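Local coordinates for protein UDP-glucose 4-epimerase (PDB 7K3P) that interconverts UDP-glucose and UDP-galactose, and probably their N-acetylated counterparts, using bound NAD, at residues V130-Y142 with P181-V193. The protein carries 2 engineered substitutions. Residues are numbered along the deposited sequence; the frame is centred on the assembly and turned at random.
Sequences VNKFIFSSTAATY and PEFKHCILRYFNV. With NAD (nicotinamide-adenine-dinucleotide), chain C.
F133 and F135 lie in parallel register with H185 and I187, and their backbone N and O bond to the flanking K184, C186 and L188: K184 O receives F133 N at 2.7 Å, and L188 N reaches F135 O at 2.9 Å, almost straight at 176°. Further along, A139 N donates to Y190 O. Among apolar contacts, I134 CG2 lies near L188 CD1 on one face; on the face of F133 and F135, I187 CG1 lies at the edge of the F135 ring, and the loop residue F183 brings CZ against F133 CB. Strands 132-136 and 184-189 are neighbours in the parallel sheet of a Rossmann fold, joined by a right-handed crossover through helix 161-179, and their C-terminal ends open onto the cofactor. There Y190, with CG between its backbone N and carbonyl carbon (chi1 43°), brings its ring beside the nicotinamide and its OH to O4D of NAD, a 2.9 Å hydrogen bond. A CH-pi contact sets A139 CB over the centre of the F191 ring, 3.5 Å from the centroid. Among polar side chains, R189 NH1 donates to Y142 OH at 3.0 Å, nearly in the guanidinium plane, the phenol ring turned 85° to it; Y142 OH also bonds N271 OD1, while E170 salt-bridges R189 NH2 and binds S137 OG.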
ATOM      1  N   VAL A 130     -14.533  16.331   3.704  1.00 28.00           N
ATOM      2  CA  VAL A 130     -15.011  15.277   4.581  1.00 27.31           C
ATOM      3  C   VAL A 130     -13.846  15.037   5.516  1.00 31.72           C
ATOM      4  O   VAL A 130     -12.810  14.482   5.110  1.00 31.12           O
ATOM      5  CB  VAL A 130     -15.372  13.996   3.829  1.00 26.35           C
ATOM      6  CG1 VAL A 130     -16.044  13.025   4.771  1.00 25.74           C
ATOM      7  CG2 VAL A 130     -16.314  14.299   2.661  1.00 24.15           C
ATOM      8  N   ASN A 131     -13.979  15.502   6.751  1.00 23.53           N
ATOM      9  CA  ASN A 131     -12.824  15.559   7.635  1.00 28.65           C
ATOM     10  C   ASN A 131     -12.876  14.588   8.816  1.00 24.22           C
ATOM     11  O   ASN A 131     -12.043  14.642   9.718  1.00 27.69           O
ATOM     12  CB  ASN A 131     -12.577  17.000   8.090  1.00 31.39           C
ATOM     13  CG  ASN A 131     -11.730  17.773   7.094  1.00 34.64           C
ATOM     14  OD1 ASN A 131     -10.767  17.234   6.543  1.00 33.03           O
ATOM     15  ND2 ASN A 131     -12.082  19.036   6.854  1.00 31.86           N
ATOM     16  N   LYS A 132     -13.869  13.712   8.801  1.00 27.53           N
ATOM     17  CA  LYS A 132     -13.919  12.592   9.732  1.00 28.81           C
ATOM     18  C   LYS A 132     -14.088  11.295   8.939  1.00 25.12           C
ATOM     19  O   LYS A 132     -15.066  11.130   8.203  1.00 26.55           O
ATOM     20  CB  LYS A 132     -15.059  12.774  10.741  1.00 26.65           C
ATOM     21  CG  LYS A 132     -14.824  13.968  11.697  1.00 25.37           C
ATOM     22  CD  LYS A 132     -16.083  14.327  12.464  1.00 34.78           C
ATOM     23  CE  LYS A 132     -15.829  15.556  13.342  1.00 32.45           C
ATOM     24  NZ  LYS A 132     -17.052  15.905  14.097  1.00 46.17           N
ATOM     25  N   PHE A 133     -13.129  10.386   9.088  1.00 25.12           N
ATOM     26  CA  PHE A 133     -13.114   9.143   8.313  1.00 23.31           C
ATOM     27  C   PHE A 133     -13.020   7.942   9.263  1.00 18.70           C
ATOM     28  O   PHE A 133     -12.002   7.764   9.925  1.00 21.72           O
ATOM     29  CB  PHE A 133     -11.900   9.170   7.368  1.00 21.47           C
ATOM     30  CG  PHE A 133     -11.946   8.140   6.267  1.00 21.73           C
ATOM     31  CD1 PHE A 133     -11.893   6.781   6.555  1.00 20.80           C
ATOM     32  CD2 PHE A 133     -12.014   8.540   4.936  1.00 23.75           C
ATOM     33  CE1 PHE A 133     -11.925   5.826   5.526  1.00 21.49           C
ATOM     34  CE2 PHE A 133     -12.052   7.606   3.907  1.00 23.90           C
ATOM     35  CZ  PHE A 133     -12.006   6.245   4.198  1.00 23.06           C
ATOM     36  N   ILE A 134     -14.075   7.135   9.354  1.00 21.98           N
ATOM     37  CA  ILE A 134     -13.995   5.937  10.184  1.00 23.27           C
ATOM     38  C   ILE A 134     -13.724   4.740   9.263  1.00 24.62           C
ATOM     39  O   ILE A 134     -14.509   4.460   8.341  1.00 22.69           O
ATOM     40  CB  ILE A 134     -15.242   5.758  11.098  1.00 26.45           C
ATOM     41  CG1 ILE A 134     -15.302   6.888  12.146  1.00 26.06           C
ATOM     42  CG2 ILE A 134     -15.182   4.422  11.836  1.00 20.50           C
ATOM     43  CD1 ILE A 134     -16.129   8.047  11.727  1.00 33.88           C
ATOM     44  N   PHE A 135     -12.590   4.070   9.480  1.00 21.43           N
ATOM     45  CA  PHE A 135     -12.160   2.979   8.590  1.00 19.11           C
ATOM     46  C   PHE A 135     -12.233   1.624   9.283  1.00 21.47           C
ATOM     47  O   PHE A 135     -11.605   1.416  10.335  1.00 22.67           O
ATOM     48  CB  PHE A 135     -10.737   3.247   8.104  1.00 22.97           C
ATOM     49  CG  PHE A 135     -10.191   2.186   7.175  1.00 22.55           C
ATOM     50  CD1 PHE A 135     -10.946   1.727   6.100  1.00 20.06           C
ATOM     51  CD2 PHE A 135      -8.902   1.685   7.356  1.00 20.52           C
ATOM     52  CE1 PHE A 135     -10.433   0.747   5.229  1.00 22.99           C
ATOM     53  CE2 PHE A 135      -8.375   0.719   6.494  1.00 22.34           C
ATOM     54  CZ  PHE A 135      -9.145   0.253   5.422  1.00 22.38           C
ATOM     55  N   SER A 136     -13.011   0.709   8.705  1.00 19.30           N
ATOM     56  CA  SER A 136     -13.030  -0.670   9.157  1.00 22.45           C
ATOM     57  C   SER A 136     -11.765  -1.367   8.667  1.00 27.07           C
ATOM     58  O   SER A 136     -11.699  -1.799   7.501  1.00 24.71           O
ATOM     59  CB  SER A 136     -14.237  -1.406   8.591  1.00 20.91           C
ATOM     60  OG  SER A 136     -15.430  -0.733   8.898  1.00 33.62           O
ATOM     61  N   SER A 137     -10.762  -1.467   9.542  1.00 20.04           N
ATOM     62  CA  SER A 137      -9.564  -2.236   9.217  1.00 18.51           C
ATOM     63  C   SER A 137      -9.777  -3.643   9.776  1.00 19.29           C
ATOM     64  O   SER A 137     -10.905  -4.115   9.824  1.00 18.61           O
ATOM     65  CB  SER A 137      -8.335  -1.578   9.821  1.00 19.13           C
ATOM     66  OG  SER A 137      -7.158  -2.240   9.406  1.00 20.23           O
ATOM     67  N   THR A 138      -8.713  -4.304  10.222  1.00 19.08           N
ATOM     68  CA  THR A 138      -8.838  -5.707  10.624  1.00 19.56           C
ATOM     69  C   THR A 138      -7.677  -6.141  11.504  1.00 19.75           C
ATOM     70  O   THR A 138      -6.588  -5.589  11.409  1.00 20.53           O
ATOM     71  CB  THR A 138      -8.860  -6.657   9.390  1.00 20.27           C
ATOM     72  OG1 THR A 138      -8.743  -8.028   9.823  1.00 22.48           O
ATOM     73  CG2 THR A 138      -7.680  -6.349   8.446  1.00 20.53           C
ATOM     74  N   ALA A 139      -7.903  -7.150  12.343  1.00 23.48           N
ATOM     75  CA  ALA A 139      -6.796  -7.721  13.121  1.00 23.32           C
ATOM     76  C   ALA A 139      -5.775  -8.430  12.220  1.00 22.81           C
ATOM     77  O   ALA A 139      -4.637  -8.652  12.623  1.00 22.00           O
ATOM     78  CB  ALA A 139      -7.316  -8.677  14.210  1.00 20.54           C
ATOM     79  N   ALA A 140      -6.173  -8.778  10.997  1.00 21.36           N
ATOM     80  CA  ALA A 140      -5.222  -9.345  10.029  1.00 23.77           C
ATOM     81  C   ALA A 140      -4.002  -8.438   9.816  1.00 26.19           C
ATOM     82  O   ALA A 140      -2.945  -8.896   9.354  1.00 26.00           O
ATOM     83  CB  ALA A 140      -5.922  -9.666   8.670  1.00 20.20           C
ATOM     84  N   THR A 141      -4.126  -7.152  10.149  1.00 23.15           N
ATOM     85  CA  THR A 141      -2.972  -6.272  10.033  1.00 22.52           C
ATOM     86  C   THR A 141      -1.851  -6.679  10.989  1.00 24.25           C
ATOM     87  O   THR A 141      -0.692  -6.352  10.751  1.00 25.21           O
ATOM     88  CB  THR A 141      -3.310  -4.795  10.264  1.00 24.28           C
ATOM     89  OG1 THR A 141      -3.940  -4.635  11.548  1.00 23.45           O
ATOM     90  CG2 THR A 141      -4.224  -4.276   9.141  1.00 20.21           C
ATOM     91  N   TYR A 142      -2.191  -7.372  12.075  1.00 22.65           N
ATOM     92  CA  TYR A 142      -1.151  -7.818  13.013  1.00 23.31           C
ATOM     93  C   TYR A 142      -0.413  -9.062  12.534  1.00 27.74           C
ATOM     94  O   TYR A 142       0.631  -9.416  13.103  1.00 32.00           O
ATOM     95  CB  TYR A 142      -1.729  -8.109  14.400  1.00 21.97           C
ATOM     96  CG  TYR A 142      -2.358  -6.911  15.063  1.00 19.98           C
ATOM     97  CD1 TYR A 142      -1.616  -5.766  15.330  1.00 22.65           C
ATOM     98  CD2 TYR A 142      -3.692  -6.929  15.430  1.00 22.86           C
ATOM     99  CE1 TYR A 142      -2.201  -4.660  15.946  1.00 21.24           C
ATOM    100  CE2 TYR A 142      -4.282  -5.838  16.048  1.00 23.71           C
ATOM    101  CZ  TYR A 142      -3.535  -4.710  16.295  1.00 20.10           C
ATOM    102  OH  TYR A 142      -4.138  -3.624  16.907  1.00 25.17           O
ATOM    103  N   PRO A 181      -3.899  18.334   8.916  1.00 35.92           N
ATOM    104  CA  PRO A 181      -4.253  18.309  10.347  1.00 34.48           C
ATOM    105  C   PRO A 181      -5.755  18.351  10.579  1.00 35.70           C
ATOM    106  O   PRO A 181      -6.252  17.765  11.547  1.00 39.05           O
ATOM    107  CB  PRO A 181      -3.601  19.586  10.878  1.00 38.90           C
ATOM    108  CG  PRO A 181      -2.378  19.732  10.031  1.00 40.60           C
ATOM    109  CD  PRO A 181      -2.780  19.253   8.644  1.00 33.60           C
ATOM    110  N   GLU A 182      -6.473  19.026   9.687  1.00 31.34           N
ATOM    111  CA  GLU A 182      -7.925  19.114   9.777  1.00 28.60           C
ATOM    112  C   GLU A 182      -8.615  17.777   9.492  1.00 29.50           C
ATOM    113  O   GLU A 182      -9.755  17.547   9.924  1.00 25.70           O
ATOM    114  CB  GLU A 182      -8.447  20.206   8.824  1.00 32.99           C
ATOM    115  CG  GLU A 182      -8.278  19.907   7.310  1.00 39.83           C
ATOM    116  CD  GLU A 182      -6.885  20.237   6.757  1.00 38.80           C
ATOM    117  OE1 GLU A 182      -5.899  20.182   7.520  1.00 39.75           O
ATOM    118  OE2 GLU A 182      -6.778  20.559   5.549  1.00 46.08           O
ATOM    119  N   PHE A 183      -7.936  16.897   8.755  1.00 28.05           N
ATOM    120  CA  PHE A 183      -8.531  15.620   8.364  1.00 28.01           C
ATOM    121  C   PHE A 183      -8.325  14.575   9.461  1.00 24.95           C
ATOM    122  O   PHE A 183      -7.181  14.199   9.750  1.00 25.84           O
ATOM    123  CB  PHE A 183      -7.936  15.123   7.026  1.00 27.40           C
ATOM    124  CG  PHE A 183      -8.417  13.755   6.618  1.00 23.79           C
ATOM    125  CD1 PHE A 183      -9.662  13.591   6.022  1.00 23.85           C
ATOM    126  CD2 PHE A 183      -7.612  12.633   6.818  1.00 25.56           C
ATOM    127  CE1 PHE A 183     -10.116  12.323   5.634  1.00 22.92           C
ATOM    128  CE2 PHE A 183      -8.049  11.361   6.440  1.00 21.64           C
ATOM    129  CZ  PHE A 183      -9.298  11.201   5.850  1.00 23.45           C
ATOM    130  N   LYS A 184      -9.427  14.101  10.047  1.00 29.22           N
ATOM    131  CA  LYS A 184      -9.376  13.136  11.152  1.00 25.95           C
ATOM    132  C   LYS A 184      -9.834  11.737  10.744  1.00 26.91           C
ATOM    133  O   LYS A 184     -10.884  11.563  10.114  1.00 27.55           O
ATOM    134  CB  LYS A 184     -10.253  13.592  12.328  1.00 28.17           C
ATOM    135  CG  LYS A 184      -9.765  14.807  13.121  1.00 30.80           C
ATOM    136  CD  LYS A 184     -10.702  14.968  14.326  1.00 32.96           C
ATOM    137  CE  LYS A 184     -10.375  16.163  15.209  1.00 42.43           C
ATOM    138  NZ  LYS A 184     -11.451  16.266  16.250  1.00 35.67           N
ATOM    139  N   HIS A 185      -9.062  10.736  11.140  1.00 23.00           N
ATOM    140  CA  HIS A 185      -9.414   9.358  10.841  1.00 23.53           C
ATOM    141  C   HIS A 185      -9.450   8.555  12.131  1.00 24.05           C
ATOM    142  O   HIS A 185      -8.666   8.802  13.041  1.00 22.10           O
ATOM    143  CB  HIS A 185      -8.403   8.730   9.876  1.00 19.88           C
ATOM    144  CG  HIS A 185      -7.038   8.522  10.461  1.00 21.57           C
ATOM    145  ND1 HIS A 185      -6.032   9.459  10.348  1.00 19.75           N
ATOM    146  CD2 HIS A 185      -6.507   7.478  11.152  1.00 24.37           C
ATOM    147  CE1 HIS A 185      -4.939   9.001  10.940  1.00 22.86           C
ATOM    148  NE2 HIS A 185      -5.199   7.807  11.438  1.00 21.10           N
ATOM    149  N   CYS A 186     -10.370   7.603  12.202  1.00 22.71           N
ATOM    150  CA  CYS A 186     -10.337   6.633  13.273  1.00 23.12           C
ATOM    151  C   CYS A 186     -10.380   5.241  12.666  1.00 23.50           C
ATOM    152  O   CYS A 186     -11.330   4.890  11.971  1.00 23.41           O
ATOM    153  CB  CYS A 186     -11.527   6.826  14.205  1.00 25.38           C
ATOM    154  SG  CYS A 186     -11.374   5.859  15.728  1.00 29.82           S
ATOM    155  N   ILE A 187      -9.342   4.457  12.924  1.00 23.84           N
ATOM    156  CA  ILE A 187      -9.253   3.116  12.374  1.00 18.63           C
ATOM    157  C   ILE A 187      -9.682   2.082  13.398  1.00 22.30           C
ATOM    158  O   ILE A 187      -9.207   2.099  14.540  1.00 22.61           O
ATOM    159  CB  ILE A 187      -7.815   2.805  11.942  1.00 23.60           C
ATOM    160  CG1 ILE A 187      -7.448   3.632  10.702  1.00 21.32           C
ATOM    161  CG2 ILE A 187      -7.661   1.291  11.680  1.00 19.84           C
ATOM    162  CD1 ILE A 187      -5.946   3.896  10.576  1.00 22.24           C
ATOM    163  N   LEU A 188     -10.562   1.170  12.998  1.00 21.03           N
ATOM    164  CA  LEU A 188     -10.996   0.103  13.899  1.00 21.08           C
ATOM    165  C   LEU A 188     -10.460  -1.260  13.428  1.00 22.48           C
ATOM    166  O   LEU A 188     -10.678  -1.660  12.273  1.00 23.11           O
ATOM    167  CB  LEU A 188     -12.532   0.080  14.012  1.00 19.01           C
ATOM    168  CG  LEU A 188     -13.178   1.370  14.536  1.00 24.68           C
ATOM    169  CD1 LEU A 188     -14.678   1.219  14.685  1.00 25.56           C
ATOM    170  CD2 LEU A 188     -12.563   1.738  15.879  1.00 20.71           C
ATOM    171  N   ARG A 189      -9.746  -1.967  14.306  1.00 19.57           N
ATOM    172  CA  ARG A 189      -9.297  -3.334  13.999  1.00 19.66           C
ATOM    173  C   ARG A 189     -10.030  -4.321  14.901  1.00 25.63           C
ATOM    174  O   ARG A 189     -10.268  -4.028  16.079  1.00 22.28           O
ATOM    175  CB  ARG A 189      -7.796  -3.469  14.227  1.00 20.70           C
ATOM    176  CG  ARG A 189      -6.926  -2.483  13.452  1.00 20.63           C
ATOM    177  CD  ARG A 189      -5.509  -2.555  13.960  1.00 21.12           C
ATOM    178  NE  ARG A 189      -4.629  -1.591  13.308  1.00 21.89           N
ATOM    179  CZ  ARG A 189      -3.562  -1.065  13.888  1.00 22.98           C
ATOM    180  NH1 ARG A 189      -3.242  -1.426  15.134  1.00 23.95           N
ATOM    181  NH2 ARG A 189      -2.826  -0.186  13.231  1.00 20.31           N
ATOM    182  N   TYR A 190     -10.381  -5.486  14.361  1.00 20.61           N
ATOM    183  CA  TYR A 190     -11.076  -6.497  15.144  1.00 23.00           C
ATOM    184  C   TYR A 190     -10.960  -7.854  14.485  1.00 27.36           C
ATOM    185  O   TYR A 190     -10.613  -7.959  13.297  1.00 21.29           O
ATOM    186  CB  TYR A 190     -12.558  -6.124  15.349  1.00 23.48           C
ATOM    187  CG  TYR A 190     -13.252  -5.586  14.101  1.00 24.49           C
ATOM    188  CD1 TYR A 190     -13.068  -4.272  13.686  1.00 22.03           C
ATOM    189  CD2 TYR A 190     -14.116  -6.388  13.368  1.00 22.71           C
ATOM    190  CE1 TYR A 190     -13.729  -3.771  12.537  1.00 20.85           C
ATOM    191  CE2 TYR A 190     -14.776  -5.903  12.253  1.00 23.97           C
ATOM    192  CZ  TYR A 190     -14.574  -4.603  11.842  1.00 24.65           C
ATOM    193  OH  TYR A 190     -15.238  -4.143  10.721  1.00 27.11           O
ATOM    194  N   PHE A 191     -11.240  -8.893  15.260  1.00 22.09           N
ATOM    195  CA  PHE A 191     -11.218 -10.247  14.739  1.00 21.13           C
ATOM    196  C   PHE A 191     -12.561 -10.589  14.095  1.00 23.55           C
ATOM    197  O   PHE A 191     -13.306  -9.697  13.684  1.00 25.44           O
ATOM    198  CB  PHE A 191     -10.848 -11.225  15.858  1.00 21.75           C
ATOM    199  CG  PHE A 191      -9.380 -11.221  16.185  1.00 24.09           C
ATOM    200  CD1 PHE A 191      -8.494 -12.023  15.466  1.00 22.94           C
ATOM    201  CD2 PHE A 191      -8.876 -10.391  17.179  1.00 23.80           C
ATOM    202  CE1 PHE A 191      -7.129 -12.013  15.750  1.00 22.90           C
ATOM    203  CE2 PHE A 191      -7.514 -10.375  17.472  1.00 22.90           C
ATOM    204  CZ  PHE A 191      -6.636 -11.188  16.758  1.00 24.37           C
ATOM    205  N   ASN A 192     -12.879 -11.874  14.026  1.00 23.92           N
ATOM    206  CA  ASN A 192     -14.043 -12.332  13.283  1.00 26.30           C
ATOM    207  C   ASN A 192     -15.372 -11.859  13.899  1.00 29.45           C
ATOM    208  O   ASN A 192     -15.527 -11.828  15.135  1.00 24.88           O
ATOM    209  CB  ASN A 192     -14.022 -13.856  13.211  1.00 24.21           C
ATOM    210  CG  ASN A 192     -15.178 -14.416  12.397  1.00 31.57           C
ATOM    211  OD1 ASN A 192     -16.091 -15.054  12.938  1.00 32.28           O
ATOM    212  ND2 ASN A 192     -15.157 -14.161  11.094  1.00 26.59           N
ATOM    213  N   VAL A 193     -16.338 -11.496  13.059  1.00 24.73           N
ATOM    214  CA  VAL A 193     -17.657 -11.169  13.600  1.00 28.89           C
ATOM    215  C   VAL A 193     -18.690 -12.260  13.321  1.00 28.99           C
ATOM    216  O   VAL A 193     -18.883 -12.675  12.181  1.00 27.08           O
ATOM    217  CB  VAL A 193     -18.139  -9.728  13.257  1.00 30.07           C
ATOM    218  CG1 VAL A 193     -17.073  -8.940  12.522  1.00 24.57           C
ATOM    219  CG2 VAL A 193     -19.481  -9.731  12.553  1.00 31.77           C
TER
HETATM  220  PA  NAD C 401     -19.724  -7.343   3.595  1.00 29.33           P
HETATM  221  O1A NAD C 401     -19.304  -8.032   2.320  1.00 28.16           O
HETATM  222  O2A NAD C 401     -21.036  -7.882   4.088  1.00 26.60           O
HETATM  223  O5B NAD C 401     -19.918  -5.794   3.362  1.00 25.58           O
HETATM  224  C5B NAD C 401     -19.222  -5.196   2.306  1.00 24.45           C
HETATM  225  C4B NAD C 401     -20.130  -4.290   1.571  1.00 27.93           C
HETATM  226  O4B NAD C 401     -19.428  -3.408   0.745  1.00 26.74           O
HETATM  227  C3B NAD C 401     -21.119  -5.095   0.672  1.00 26.44           C
HETATM  228  O3B NAD C 401     -22.559  -4.805   0.840  1.00 28.24           O
HETATM  229  C2B NAD C 401     -20.534  -4.904  -0.748  1.00 32.66           C
HETATM  230  O2B NAD C 401     -21.474  -4.965  -1.734  1.00 30.20           O
HETATM  231  C1B NAD C 401     -19.933  -3.544  -0.586  1.00 23.95           C
HETATM  232  N9A NAD C 401     -18.892  -3.264  -1.587  1.00 28.04           N
HETATM  233  C8A NAD C 401     -17.796  -4.008  -1.840  1.00 25.57           C
HETATM  234  N7A NAD C 401     -17.079  -3.461  -2.835  1.00 26.37           N
HETATM  235  C5A NAD C 401     -17.690  -2.345  -3.253  1.00 24.41           C
HETATM  236  C6A NAD C 401     -17.420  -1.387  -4.243  1.00 23.43           C
HETATM  237  N6A NAD C 401     -16.233  -1.505  -5.055  1.00 23.86           N
HETATM  238  N1A NAD C 401     -18.254  -0.341  -4.412  1.00 24.00           N
HETATM  239  C2A NAD C 401     -19.366  -0.194  -3.672  1.00 23.77           C
HETATM  240  N3A NAD C 401     -19.677  -1.118  -2.704  1.00 26.21           N
HETATM  241  C4A NAD C 401     -18.864  -2.189  -2.474  1.00 25.16           C
HETATM  242  O3  NAD C 401     -18.567  -7.559   4.664  1.00 30.54           O
HETATM  243  PN  NAD C 401     -18.721  -7.232   6.200  1.00 27.67           P
HETATM  244  O1N NAD C 401     -19.979  -6.420   6.450  1.00 25.34           O
HETATM  245  O2N NAD C 401     -18.781  -8.535   6.937  1.00 29.26           O
HETATM  246  O5D NAD C 401     -17.444  -6.413   6.645  1.00 27.37           O
HETATM  247  C5D NAD C 401     -17.397  -5.037   6.345  1.00 23.74           C
HETATM  248  C4D NAD C 401     -16.040  -4.442   6.682  1.00 24.24           C
HETATM  249  O4D NAD C 401     -15.616  -4.831   7.970  1.00 24.58           O
HETATM  250  C3D NAD C 401     -14.947  -4.747   5.664  1.00 18.67           C
HETATM  251  O3D NAD C 401     -14.153  -3.643   5.498  1.00 21.38           O
HETATM  252  C2D NAD C 401     -14.110  -5.782   6.288  1.00 25.96           C
HETATM  253  O2D NAD C 401     -12.806  -5.802   5.839  1.00 23.72           O
HETATM  254  C1D NAD C 401     -14.277  -5.433   7.791  1.00 24.81           C
HETATM  255  N1N NAD C 401     -14.031  -6.601   8.757  1.00 27.85           N
HETATM  256  C2N NAD C 401     -14.975  -7.609   8.733  1.00 23.39           C
HETATM  257  C3N NAD C 401     -14.822  -8.699   9.585  1.00 25.03           C
HETATM  258  C7N NAD C 401     -15.844  -9.805   9.569  1.00 28.34           C
HETATM  259  O7N NAD C 401     -16.798  -9.789   8.806  1.00 29.93           O
HETATM  260  N7N NAD C 401     -15.680 -10.902  10.464  1.00 24.02           N
HETATM  261  C4N NAD C 401     -13.741  -8.751  10.444  1.00 23.56           C
HETATM  262  C5N NAD C 401     -12.807  -7.739  10.459  1.00 23.02           C
HETATM  263  C6N NAD C 401     -12.942  -6.637   9.604  1.00 24.20           C